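Local coordinates for protein CT021 (Chlamydia trachomatis serovar L2, PDB 6UXD) that is of unknown function but belongs to a family grouped with the LolA/LolB lipoprotein carriers, so it may have a similar beta fold, at residues A[7-12]-A[173-178]; A[33-38]-A[181-186]; A[64-69]-A[142-147]; A[80-85]-A[89-94]; A[186-189]-A[194-197]. All coordinates share one frame; numbering follows the deposited sequence.

Interaction 1 of 5, residues A[7-12]-A[173-178]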
# COMPACT_ATOMS: atom_id res chain seq x y z
N SER A 7 1.71 10.63 -13.87
CA SER A 7 1.07 9.34 -13.71
C SER A 7 0.13 9.48 -12.51
O SER A 7 -0.23 10.58 -12.09
CB SER A 7 2.09 8.22 -13.55
OG SER A 7 1.47 6.95 -13.71
N SER A 8 -0.28 8.35 -11.94
CA SER A 8 -1.14 8.33 -10.77
C SER A 8 -0.79 7.09 -9.98
O SER A 8 -0.16 6.16 -10.50
CB SER A 8 -2.63 8.33 -11.14
OG SER A 8 -2.97 7.12 -11.79
N ILE A 9 -1.20 7.06 -8.71
CA ILE A 9 -0.95 5.86 -7.91
C ILE A 9 -1.66 4.64 -8.50
O ILE A 9 -1.13 3.53 -8.51
CB ILE A 9 -1.38 6.08 -6.45
CG1 ILE A 9 -0.46 7.11 -5.76
CG2 ILE A 9 -1.38 4.75 -5.73
CD1 ILE A 9 0.88 6.51 -5.33
N GLN A 10 -2.90 4.81 -8.98
CA GLN A 10 -3.59 3.67 -9.57
C GLN A 10 -2.79 3.08 -10.72
O GLN A 10 -2.50 1.88 -10.76
CB GLN A 10 -4.99 4.06 -10.05
CG GLN A 10 -5.81 2.83 -10.47
CD GLN A 10 -7.28 3.13 -10.72
OE1 GLN A 10 -7.95 3.73 -9.88
NE2 GLN A 10 -7.78 2.72 -11.87
N GLU A 11 -2.39 3.94 -11.67
CA GLU A 11 -1.60 3.51 -12.83
C GLU A 11 -0.32 2.79 -12.40
O GLU A 11 0.05 1.75 -12.96
CB GLU A 11 -1.29 4.75 -13.67
CG GLU A 11 -0.50 4.51 -14.94
CD GLU A 11 -0.25 5.80 -15.72
OE1 GLU A 11 0.71 5.83 -16.52
OE2 GLU A 11 -1.02 6.77 -15.54
N LYS A 12 0.36 3.34 -11.41
CA LYS A 12 1.62 2.74 -11.00
C LYS A 12 1.40 1.37 -10.38
O LYS A 12 2.11 0.41 -10.70
CB LYS A 12 2.31 3.70 -10.01
CG LYS A 12 3.62 3.20 -9.51
CD LYS A 12 4.69 3.22 -10.58
CE LYS A 12 6.04 2.82 -9.92
NZ LYS A 12 6.97 2.26 -10.94
N ILE A 173 6.56 10.91 -2.72
CA ILE A 173 6.51 9.45 -2.77
C ILE A 173 7.74 8.97 -3.52
O ILE A 173 8.06 9.49 -4.59
CB ILE A 173 5.23 8.93 -3.45
CG1 ILE A 173 4.01 9.68 -2.93
CG2 ILE A 173 5.06 7.43 -3.20
CD1 ILE A 173 2.67 9.07 -3.27
N TYR A 174 8.41 7.95 -2.97
CA TYR A 174 9.62 7.43 -3.58
C TYR A 174 9.35 6.02 -4.10
O TYR A 174 8.75 5.20 -3.41
CB TYR A 174 10.79 7.43 -2.57
CG TYR A 174 11.15 8.81 -2.05
CD1 TYR A 174 10.40 9.42 -1.05
CD2 TYR A 174 12.24 9.50 -2.55
CE1 TYR A 174 10.73 10.69 -0.57
CE2 TYR A 174 12.59 10.76 -2.07
CZ TYR A 174 11.82 11.35 -1.10
OH TYR A 174 12.20 12.61 -0.69
N PHE A 175 9.79 5.76 -5.33
CA PHE A 175 9.68 4.46 -5.95
C PHE A 175 11.05 4.01 -6.41
O PHE A 175 11.89 4.82 -6.82
CB PHE A 175 8.72 4.45 -7.16
CG PHE A 175 7.29 4.67 -6.80
CD1 PHE A 175 6.49 3.62 -6.40
CD2 PHE A 175 6.73 5.94 -6.89
CE1 PHE A 175 5.14 3.83 -6.09
CE2 PHE A 175 5.40 6.16 -6.57
CZ PHE A 175 4.60 5.10 -6.16
N SER A 176 11.25 2.70 -6.35
CA SER A 176 12.46 2.07 -6.86
C SER A 176 12.64 2.41 -8.32
O SER A 176 11.68 2.49 -9.09
CB SER A 176 12.38 0.55 -6.68
OG SER A 176 13.35 -0.10 -7.50
N ASN A 177 13.90 2.58 -8.72
CA ASN A 177 14.17 2.79 -10.13
C ASN A 177 13.88 1.53 -10.95
O ASN A 177 13.86 1.60 -12.18
CB ASN A 177 15.63 3.22 -10.33
CG ASN A 177 15.91 4.62 -9.75
OD1 ASN A 177 15.03 5.47 -9.73
ND2 ASN A 177 17.14 4.85 -9.30
N ASN A 178 13.70 0.40 -10.28
CA ASN A 178 13.39 -0.86 -10.92
C ASN A 178 11.87 -0.97 -10.98
O ASN A 178 11.22 -1.17 -9.94
CB ASN A 178 14.02 -2.02 -10.15
CG ASN A 178 13.73 -3.35 -10.81
OD1 ASN A 178 13.04 -3.39 -11.81
ND2 ASN A 178 14.27 -4.42 -10.25
O HOH W 1 9.07 1.51 -9.27
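K12 lays its aliphatic chain over one face of the F175 ring. Its CE comes closest, 3.6 Å from F175 CD1. CE stands above the ring but toward the rim, in a CH-pi contact. Nearer the backbone, K12 CG lies 3.8 Å from F175 CE1. The lysine chain and the phenylalanine run antiparallel to each other as they overlap. A bend at chi2 (70°) lets both CG and CE of K12 settle on this one ring. I9, three residues earlier on the helix, approaches differently. Its CD1 lies at the ring edge, near the plane, 4.1 Å from F175 CZ. The same methyl also reaches I173 CD1 at 3.7 Å. I9, I173 and F175 are buried, so this end of the contact is close-packed and shut in.

The other end is wet. K12 NZ donates to a water 2.8 Å away. That water donates in turn to S176 O, also at 2.8 Å. No direct hydrogen bond joins the segments, so this water is their polar link. Close by, S176 OG accepts from N178 N in an ST turn as the chain leaves its strand. S8 caps the start of the opposing helix, with S8 OG 3.2 Å from the donor E11 N.

Helix 9-13 thus packs against strand 170-176. L119 of strand 118-122 touches I9, I173 and F175, and W155 of strand 152-158 meets the F175 ring edge-to-face. Strand 7-8 pairs with strand 118-122 just before the helix.

Interaction 2 of 5, residues A[33-38]-A[181-186]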
# COMPACT_ATOMS: atom_id res chain seq x y z
N PHE A 33 -0.14 -5.36 1.87
CA PHE A 33 -0.78 -5.23 0.56
C PHE A 33 -0.35 -6.39 -0.33
O PHE A 33 0.84 -6.68 -0.44
CB PHE A 33 -0.41 -3.92 -0.13
CG PHE A 33 -0.92 -2.69 0.56
CD1 PHE A 33 -0.33 -2.23 1.73
CD2 PHE A 33 -1.99 -1.99 0.03
CE1 PHE A 33 -0.80 -1.09 2.36
CE2 PHE A 33 -2.46 -0.86 0.65
CZ PHE A 33 -1.87 -0.40 1.81
N LEU A 34 -1.32 -7.01 -1.01
CA LEU A 34 -1.05 -8.17 -1.86
C LEU A 34 -1.83 -8.04 -3.15
O LEU A 34 -3.04 -7.81 -3.12
CB LEU A 34 -1.43 -9.47 -1.15
CG LEU A 34 -1.44 -10.74 -2.02
CD1 LEU A 34 -0.07 -11.00 -2.62
CD2 LEU A 34 -1.91 -11.95 -1.22
N ILE A 35 -1.15 -8.19 -4.28
CA ILE A 35 -1.79 -8.23 -5.59
C ILE A 35 -2.21 -9.67 -5.84
O ILE A 35 -1.37 -10.56 -5.91
CB ILE A 35 -0.83 -7.75 -6.70
CG1 ILE A 35 -0.28 -6.35 -6.42
CG2 ILE A 35 -1.52 -7.89 -8.04
CD1 ILE A 35 -1.31 -5.24 -6.31
N ARG A 36 -3.51 -9.90 -6.02
CA ARG A 36 -3.98 -11.28 -6.11
C ARG A 36 -4.29 -11.75 -7.52
O ARG A 36 -4.09 -12.92 -7.83
CB ARG A 36 -5.23 -11.46 -5.26
CG ARG A 36 -4.87 -11.35 -3.83
CD ARG A 36 -5.92 -11.91 -2.96
NE ARG A 36 -6.24 -13.27 -3.33
CZ ARG A 36 -7.13 -14.00 -2.68
NH1 ARG A 36 -7.77 -13.46 -1.65
NH2 ARG A 36 -7.39 -15.24 -3.06
N GLN A 37 -4.74 -10.86 -8.38
CA GLN A 37 -5.16 -11.26 -9.71
C GLN A 37 -5.19 -10.02 -10.56
O GLN A 37 -5.59 -8.96 -10.09
CB GLN A 37 -6.53 -11.92 -9.65
CG GLN A 37 -7.04 -12.42 -10.97
CD GLN A 37 -8.27 -13.27 -10.77
OE1 GLN A 37 -8.17 -14.44 -10.37
NE2 GLN A 37 -9.43 -12.68 -10.99
N SER A 38 -4.72 -10.14 -11.80
CA SER A 38 -4.67 -9.01 -12.72
C SER A 38 -5.14 -9.48 -14.09
O SER A 38 -4.60 -10.44 -14.64
CB SER A 38 -3.26 -8.43 -12.81
OG SER A 38 -3.28 -7.02 -12.75
N LEU A 181 9.47 -3.29 -9.10
CA LEU A 181 9.06 -3.06 -7.72
C LEU A 181 8.08 -1.89 -7.73
O LEU A 181 8.48 -0.73 -7.70
CB LEU A 181 10.26 -2.75 -6.83
CG LEU A 181 11.22 -3.91 -6.55
CD1 LEU A 181 12.43 -3.39 -5.74
CD2 LEU A 181 10.52 -5.04 -5.81
N ALA A 182 6.78 -2.21 -7.74
CA ALA A 182 5.76 -1.22 -8.07
C ALA A 182 5.22 -0.49 -6.85
O ALA A 182 4.67 0.61 -7.00
CB ALA A 182 4.60 -1.90 -8.81
N PHE A 183 5.38 -1.04 -5.64
CA PHE A 183 4.92 -0.35 -4.44
C PHE A 183 5.91 0.73 -4.00
O PHE A 183 7.11 0.64 -4.26
CB PHE A 183 4.73 -1.33 -3.30
CG PHE A 183 3.55 -2.23 -3.46
CD1 PHE A 183 2.29 -1.80 -3.11
CD2 PHE A 183 3.71 -3.52 -3.93
CE1 PHE A 183 1.20 -2.63 -3.22
CE2 PHE A 183 2.64 -4.36 -4.05
CZ PHE A 183 1.36 -3.91 -3.70
N PRO A 184 5.42 1.74 -3.30
CA PRO A 184 6.31 2.81 -2.85
C PRO A 184 7.31 2.31 -1.82
O PRO A 184 7.06 1.36 -1.08
CB PRO A 184 5.35 3.84 -2.25
CG PRO A 184 4.12 3.07 -1.90
CD PRO A 184 4.02 1.97 -2.90
N LEU A 185 8.47 2.97 -1.80
CA LEU A 185 9.49 2.72 -0.78
C LEU A 185 9.28 3.56 0.47
O LEU A 185 9.71 3.17 1.56
CB LEU A 185 10.88 3.04 -1.32
CG LEU A 185 11.35 2.25 -2.54
CD1 LEU A 185 12.60 2.88 -3.13
CD2 LEU A 185 11.58 0.81 -2.12
N TRP A 186 8.65 4.72 0.32
CA TRP A 186 8.66 5.75 1.35
C TRP A 186 7.66 6.83 0.95
O TRP A 186 7.66 7.26 -0.21
CB TRP A 186 10.06 6.30 1.48
CG TRP A 186 10.33 7.30 2.57
CD1 TRP A 186 10.19 8.65 2.51
CD2 TRP A 186 10.87 7.00 3.85
NE1 TRP A 186 10.60 9.22 3.70
CE2 TRP A 186 11.01 8.22 4.54
CE3 TRP A 186 11.23 5.82 4.50
CZ2 TRP A 186 11.50 8.29 5.84
CZ3 TRP A 186 11.71 5.88 5.78
CH2 TRP A 186 11.85 7.11 6.45
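F183 pushes the far end of its ring between F33 and I35, two alternate residues on one side of strand 29-38. F183 CE1 lies 3.7 Å from F33 CB. F183 CZ stands 4.0 Å from the same F33 CB. The two phenylalanine rings do not stack. The F33 side chain starts out toward F183, but its ring then swings away, and the ring planes are about 54° apart. F33 CG is anti to the carbonyl carbon (chi1 -66°), which leaves CB as the atom offered to F183.

I35 meets F183 in another way. The two side chains come from facing backbones and overlap near their ends. I35 CD1 and I35 CG1 each lie 4.0 Å from F183 CZ. CZ of F183 thus touches both F33 and I35. Both approaches to the F183 ring are oblique.

The contact brings a loop onto a sheet. Residues 33-38 belong to a strand paired antiparallel with strands 21-26 and 43-50. Residues 181-185 belong to the connection between strands 170-176 and 186-189. The family link to LolA and LolB is consistent with a curved antiparallel sheet wrapped round an apolar interior, and the centre of this contact lies about 7 Å from the centre of the chain.

No hydrogen bond crosses between the segments. The backbones stay apart, with F33 CA and F183 CA 9.0 Å from each other. L34, between the two touching residues, points away from F183 and packs on S209. On the loop side, P184 turns to I173 and F175, while L181 and L185 touch M203 of strand 196-204.

Interaction 3 of 5, residues A[64-69]-A[142-147]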
# COMPACT_ATOMS: atom_id res chain seq x y z
N SER A 64 12.20 -15.15 9.70
CA SER A 64 12.02 -15.37 8.26
C SER A 64 11.66 -14.07 7.55
O SER A 64 12.55 -13.35 7.10
CB SER A 64 10.96 -16.45 8.00
OG SER A 64 9.69 -16.12 8.51
N SER A 65 10.38 -13.76 7.44
CA SER A 65 9.94 -12.54 6.77
C SER A 65 8.46 -12.36 7.05
O SER A 65 7.79 -13.29 7.52
CB SER A 65 10.20 -12.59 5.26
OG SER A 65 9.48 -13.64 4.61
N TRP A 66 7.97 -11.14 6.80
CA TRP A 66 6.54 -10.89 6.83
C TRP A 66 5.80 -11.86 5.93
O TRP A 66 4.81 -12.48 6.34
CB TRP A 66 6.23 -9.46 6.39
CG TRP A 66 6.33 -8.49 7.53
CD1 TRP A 66 7.45 -7.83 7.95
CD2 TRP A 66 5.27 -8.08 8.39
NE1 TRP A 66 7.15 -7.03 9.03
CE2 TRP A 66 5.81 -7.16 9.31
CE3 TRP A 66 3.91 -8.39 8.46
CZ2 TRP A 66 5.04 -6.56 10.30
CZ3 TRP A 66 3.14 -7.78 9.44
CH2 TRP A 66 3.71 -6.88 10.35
N LYS A 67 6.25 -12.00 4.68
CA LYS A 67 5.57 -12.90 3.76
C LYS A 67 5.46 -14.30 4.35
O LYS A 67 4.37 -14.87 4.40
CB LYS A 67 6.30 -12.95 2.42
CG LYS A 67 5.85 -14.12 1.55
CD LYS A 67 6.22 -13.95 0.09
CE LYS A 67 7.72 -13.92 -0.11
NZ LYS A 67 8.34 -15.20 0.28
N ASN A 68 6.58 -14.85 4.82
CA ASN A 68 6.61 -16.25 5.24
C ASN A 68 6.03 -16.48 6.63
O ASN A 68 5.55 -17.58 6.93
CB ASN A 68 8.04 -16.80 5.18
CG ASN A 68 8.60 -16.83 3.78
OD1 ASN A 68 7.88 -16.60 2.80
ND2 ASN A 68 9.89 -17.10 3.67
N ALA A 69 6.05 -15.48 7.51
CA ALA A 69 5.42 -15.65 8.81
C ALA A 69 3.95 -15.24 8.82
O ALA A 69 3.30 -15.42 9.86
CB ALA A 69 6.18 -14.84 9.86
N SER A 142 11.91 -11.66 -1.27
CA SER A 142 11.60 -10.63 -0.28
C SER A 142 12.78 -9.70 -0.04
O SER A 142 13.95 -10.10 -0.10
CB SER A 142 11.17 -11.26 1.06
OG SER A 142 12.21 -12.01 1.69
N LEU A 143 12.46 -8.43 0.22
CA LEU A 143 13.43 -7.42 0.63
C LEU A 143 12.89 -6.78 1.89
O LEU A 143 11.86 -6.11 1.84
CB LEU A 143 13.65 -6.35 -0.43
CG LEU A 143 14.26 -6.69 -1.78
CD1 LEU A 143 13.25 -7.46 -2.59
CD2 LEU A 143 14.64 -5.39 -2.48
N ASN A 144 13.60 -6.92 3.00
CA ASN A 144 13.11 -6.45 4.29
C ASN A 144 14.17 -5.57 4.94
O ASN A 144 15.33 -5.98 5.04
CB ASN A 144 12.73 -7.65 5.18
CG ASN A 144 12.37 -7.24 6.59
OD1 ASN A 144 13.14 -6.59 7.27
ND2 ASN A 144 11.17 -7.63 7.04
N GLY A 145 13.78 -4.37 5.37
CA GLY A 145 14.71 -3.51 6.07
C GLY A 145 14.56 -2.04 5.75
O GLY A 145 13.43 -1.53 5.65
N GLU A 146 15.68 -1.35 5.56
CA GLU A 146 15.68 0.09 5.28
C GLU A 146 15.60 0.28 3.77
O GLU A 146 16.58 0.62 3.09
CB GLU A 146 16.90 0.77 5.87
CG GLU A 146 17.14 0.43 7.30
CD GLU A 146 15.89 0.48 8.16
OE1 GLU A 146 15.16 1.52 8.08
OE2 GLU A 146 15.66 -0.53 8.90
N LEU A 147 14.39 0.06 3.24
CA LEU A 147 14.23 0.03 1.80
C LEU A 147 14.46 1.38 1.12
O LEU A 147 14.73 1.40 -0.09
CB LEU A 147 12.85 -0.51 1.44
CG LEU A 147 12.45 -1.87 2.00
CD1 LEU A 147 11.10 -2.37 1.39
CD2 LEU A 147 13.55 -2.90 1.79
O HOH W 2 10.64 -14.28 2.38
O HOH W 3 10.15 -5.95 9.72
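The start of helix 66-69 lies beside strand 142-144, with S65 and W66 facing S142 and N144. The backbones are closest at S65 CA and N144 CA, 7.3 Å apart, and no hydrogen bond joins the segments directly. S65 is the N-cap, its OG 3.1 Å from the donor N68 N. The S65 hydroxyl sits between the backbone N and the carbonyl carbon (chi1 62°), where it can reach back to the helix. A water 2.6 Å from S65 OG also binds S142 OG at 2.8 Å, bridging the two serines. K67 NZ donates to the same water, and to N68 OD1.

This is an N-capped helix start set against a short strand. Strand 142-144 pairs with strand 196-204, whose E202 lies at the helix N terminus. The E202 carboxylate accepts from W66 N and K67 N, a placement that would suit the helix dipole.

E202 also accepts from N144 ND2. That amide nitrogen lies at the edge of the W66 indole, in its plane, 3.8 Å from W66 CD1. The ring and amide planes differ by only 20°. A second water accepts from W66 NE1 at 3.3 Å and has a weak bond from N144 ND2.

Interaction 4 of 5, residues A[80-85]-A[89-94]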
# COMPACT_ATOMS: atom_id res chain seq x y z
N TYR A 80 -9.40 -5.89 3.83
CA TYR A 80 -10.13 -5.34 2.70
C TYR A 80 -9.68 -5.98 1.39
O TYR A 80 -8.53 -6.41 1.23
CB TYR A 80 -9.94 -3.83 2.62
CG TYR A 80 -10.47 -3.11 3.83
CD1 TYR A 80 -11.83 -2.86 3.96
CD2 TYR A 80 -9.62 -2.70 4.86
CE1 TYR A 80 -12.33 -2.21 5.07
CE2 TYR A 80 -10.12 -2.05 5.97
CZ TYR A 80 -11.47 -1.81 6.07
OH TYR A 80 -11.99 -1.17 7.17
N LEU A 81 -10.61 -6.06 0.46
CA LEU A 81 -10.33 -6.56 -0.88
C LEU A 81 -10.80 -5.49 -1.84
O LEU A 81 -11.96 -5.06 -1.77
CB LEU A 81 -11.02 -7.90 -1.12
CG LEU A 81 -10.79 -8.53 -2.50
CD1 LEU A 81 -9.30 -8.81 -2.72
CD2 LEU A 81 -11.63 -9.81 -2.66
N LEU A 82 -9.91 -5.04 -2.71
CA LEU A 82 -10.20 -3.98 -3.67
C LEU A 82 -10.25 -4.57 -5.06
O LEU A 82 -9.32 -5.28 -5.46
CB LEU A 82 -9.14 -2.88 -3.64
CG LEU A 82 -9.22 -1.82 -2.55
CD1 LEU A 82 -9.20 -2.42 -1.18
CD2 LEU A 82 -8.06 -0.85 -2.73
N ARG A 83 -11.30 -4.25 -5.79
CA ARG A 83 -11.38 -4.58 -7.20
C ARG A 83 -11.22 -3.27 -7.97
O ARG A 83 -12.08 -2.38 -7.88
CB ARG A 83 -12.71 -5.25 -7.54
CG ARG A 83 -12.76 -5.81 -8.94
CD ARG A 83 -14.18 -6.15 -9.35
NE ARG A 83 -14.19 -6.77 -10.67
CZ ARG A 83 -14.37 -6.13 -11.82
NH1 ARG A 83 -14.59 -4.82 -11.86
NH2 ARG A 83 -14.34 -6.81 -12.96
N ILE A 84 -10.13 -3.16 -8.73
CA ILE A 84 -9.76 -1.94 -9.43
C ILE A 84 -9.97 -2.18 -10.92
O ILE A 84 -9.44 -3.15 -11.47
CB ILE A 84 -8.30 -1.53 -9.13
CG1 ILE A 84 -8.11 -1.32 -7.62
CG2 ILE A 84 -7.93 -0.25 -9.89
CD1 ILE A 84 -6.66 -1.29 -7.15
N SER A 85 -10.74 -1.31 -11.56
CA SER A 85 -11.04 -1.47 -12.98
C SER A 85 -11.25 -0.10 -13.61
O SER A 85 -11.08 0.94 -12.97
CB SER A 85 -12.29 -2.34 -13.18
OG SER A 85 -13.42 -1.72 -12.57
N LEU A 89 -14.30 2.04 -8.08
CA LEU A 89 -13.69 1.09 -7.16
C LEU A 89 -14.75 0.34 -6.37
O LEU A 89 -15.73 0.92 -5.91
CB LEU A 89 -12.76 1.83 -6.20
CG LEU A 89 -12.01 0.92 -5.23
CD1 LEU A 89 -10.92 0.16 -5.99
CD2 LEU A 89 -11.42 1.70 -4.06
N MET A 90 -14.55 -0.96 -6.22
CA MET A 90 -15.42 -1.77 -5.38
C MET A 90 -14.57 -2.39 -4.28
O MET A 90 -13.50 -2.94 -4.55
CB MET A 90 -16.13 -2.85 -6.21
CG MET A 90 -16.92 -3.83 -5.38
SD MET A 90 -18.07 -4.85 -6.36
CE MET A 90 -17.20 -4.98 -7.90
N ILE A 91 -15.05 -2.27 -3.04
CA ILE A 91 -14.34 -2.73 -1.87
C ILE A 91 -15.18 -3.79 -1.18
O ILE A 91 -16.40 -3.65 -1.08
CB ILE A 91 -14.04 -1.58 -0.89
CG1 ILE A 91 -13.23 -0.48 -1.59
CG2 ILE A 91 -13.32 -2.10 0.32
CD1 ILE A 91 -12.84 0.64 -0.64
N PHE A 92 -14.51 -4.80 -0.65
CA PHE A 92 -15.13 -5.82 0.17
C PHE A 92 -14.38 -5.89 1.49
O PHE A 92 -13.19 -5.59 1.55
CB PHE A 92 -15.09 -7.19 -0.49
CG PHE A 92 -15.65 -7.22 -1.88
CD1 PHE A 92 -14.90 -6.78 -2.96
CD2 PHE A 92 -16.91 -7.74 -2.11
CE1 PHE A 92 -15.41 -6.83 -4.25
CE2 PHE A 92 -17.42 -7.80 -3.39
CZ PHE A 92 -16.67 -7.34 -4.47
N VAL A 93 -15.09 -6.29 2.54
CA VAL A 93 -14.47 -6.56 3.83
C VAL A 93 -14.74 -8.02 4.16
O VAL A 93 -15.76 -8.59 3.76
CB VAL A 93 -15.00 -5.63 4.94
CG1 VAL A 93 -16.51 -5.66 4.99
CG2 VAL A 93 -14.41 -6.02 6.28
N LEU A 94 -13.80 -8.64 4.87
CA LEU A 94 -13.94 -10.05 5.20
C LEU A 94 -14.79 -10.16 6.45
O LEU A 94 -14.44 -9.59 7.49
CB LEU A 94 -12.57 -10.69 5.42
CG LEU A 94 -12.56 -12.17 5.76
CD1 LEU A 94 -13.07 -12.98 4.60
CD2 LEU A 94 -11.16 -12.60 6.15
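R83 crosses M90 at an angle on the face of the hairpin that also carries L81 and F92. R83 CB starts 3.9 Å from M90 O. With CG anti to the backbone N (chi1 -171°) and the chain extended to NE, R83 CD is carried out to the terminal methyl, M90 CE, at 3.5 Å. Beyond NE the guanidinium leads away from M90, and R83 NH2 makes a salt bridge to E41. The aliphatic middle of the arginine thus packs, while its charged end is paired outside the contact.

Strands 79-84 and 90-95 form an antiparallel beta hairpin. L81 with F92 and R83 with M90 are hydrogen-bonded pairs. Y80 with V93 and L82 with I91 are non-hydrogen-bonded pairs. R83 N donates to M90 O at 2.8 Å in a nearly straight bond (178°). The return bond from M90 N to R83 O is weak.

L81 O lies in the plane of the F92 ring, at its edge. On the other face Y80 CD1 touches I91 CG2 at 4.0 Å, and L82 and I91 both pack on F111 of helix 108-116. Near the turn, L89 CD1 approaches I84 CG1 at 3.6 Å, the two side chains running together.

Interaction 5 of 5, residues A[186-189]-A[194-197]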
# COMPACT_ATOMS: atom_id res chain seq x y z
N TRP A 186 8.65 4.72 0.32
CA TRP A 186 8.66 5.75 1.35
C TRP A 186 7.66 6.83 0.95
O TRP A 186 7.66 7.26 -0.21
CB TRP A 186 10.06 6.30 1.48
CG TRP A 186 10.33 7.30 2.57
CD1 TRP A 186 10.19 8.65 2.51
CD2 TRP A 186 10.87 7.00 3.85
NE1 TRP A 186 10.60 9.22 3.70
CE2 TRP A 186 11.01 8.22 4.54
CE3 TRP A 186 11.23 5.82 4.50
CZ2 TRP A 186 11.50 8.29 5.84
CZ3 TRP A 186 11.71 5.88 5.78
CH2 TRP A 186 11.85 7.11 6.45
N THR A 187 6.81 7.25 1.87
CA THR A 187 5.84 8.30 1.61
C THR A 187 5.88 9.32 2.73
O THR A 187 5.79 8.96 3.91
CB THR A 187 4.44 7.71 1.45
OG1 THR A 187 4.47 6.72 0.42
CG2 THR A 187 3.43 8.80 1.09
N SER A 188 6.00 10.59 2.37
CA SER A 188 6.07 11.69 3.32
C SER A 188 4.97 12.68 2.98
O SER A 188 4.85 13.11 1.82
CB SER A 188 7.45 12.35 3.27
OG SER A 188 7.50 13.53 4.05
N ILE A 189 4.15 13.04 3.96
CA ILE A 189 3.04 13.96 3.73
C ILE A 189 3.04 15.06 4.79
O ILE A 189 3.10 14.78 5.99
CB ILE A 189 1.67 13.24 3.72
CG1 ILE A 189 0.54 14.25 3.53
CG2 ILE A 189 1.45 12.45 4.97
CD1 ILE A 189 -0.72 13.68 2.91
N GLY A 194 2.54 18.33 11.70
CA GLY A 194 3.88 18.06 11.23
C GLY A 194 3.89 16.93 10.21
O GLY A 194 2.86 16.32 9.91
N THR A 195 5.08 16.65 9.71
CA THR A 195 5.23 15.69 8.62
C THR A 195 5.00 14.25 9.10
O THR A 195 5.29 13.89 10.24
CB THR A 195 6.61 15.84 7.98
OG1 THR A 195 6.59 16.94 7.05
CG2 THR A 195 7.04 14.57 7.25
N VAL A 196 4.45 13.44 8.20
CA VAL A 196 4.09 12.06 8.49
C VAL A 196 4.76 11.16 7.47
O VAL A 196 4.72 11.44 6.27
CB VAL A 196 2.57 11.87 8.48
CG1 VAL A 196 2.24 10.41 8.61
CG2 VAL A 196 1.94 12.68 9.58
N ILE A 197 5.34 10.07 7.96
CA ILE A 197 6.09 9.11 7.15
C ILE A 197 5.35 7.79 7.21
O ILE A 197 5.05 7.28 8.30
CB ILE A 197 7.53 8.91 7.65
CG1 ILE A 197 8.32 10.23 7.63
CG2 ILE A 197 8.21 7.81 6.82
CD1 ILE A 197 8.56 10.79 6.27
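W186 and I197 meet over the flat indole. I197 CG2 lies above one face of the six-membered ring, 3.6 Å from its centroid and 19° off the normal, so this is a CH-pi contact. Its nearest ring atom is W186 CZ2, at 3.5 Å. The other branch of the isoleucine reaches the pyrrole part, with I197 CD1 3.6 Å from W186 NE1. The two side chains cross at a slant. The W186 ring also meets the ring of Y174 at about 75°, and L126 and I148 touch the indole.

I197 CD1 reaches further, to S188 CB at 3.6 Å. S188 OG then contacts T195 CG2 at 3.4 Å. I189 and V196 occupy the opposite face of the sheet. There I189 CG2 lies 3.7 Å from V196 CB, both side chains leaving the sheet in one direction. With I189 CG1 anti to the backbone N (chi1 178°), CG2 is the branch turned to V196.

The segments form an antiparallel hairpin between strands 186-189 and 196-204. I189 and V196 are a hydrogen-bonded pair. I189 N donates to V196 O at 2.9 Å, and V196 N donates back to I189 O at the same length. S188 and I197 are the adjoining non-hydrogen-bonded pair.

No charged side chain takes part. The backbone bonds fix the register, and T187 with I198 continues the pairing. Dispersion contacts, among them isoleucine methyls on the indole, fill in the side-chain layer.

From the N terminus, residues 7-12 open interaction 1, which closes far along the chain at 173-178. Residues 33-38 then open interaction 2, which closes at 181-186, so the two cross. Interaction 3 opens at 64-69 and closes at 142-147, within the spans of both. Interaction 4, a local hairpin, lies inside interaction 3. Interaction 5 begins at W186, where interaction 2 ends, and closes a second hairpin. Interactions 1, 2 and 5 meet around Y174, whose backbone is hydrogen-bonded to L185 and W186. Q10 packs on I84, joining interactions 1 and 4. L185 touches L147, linking interactions 2 and 3. The two hairpins lie on opposite sides of the chain's centre.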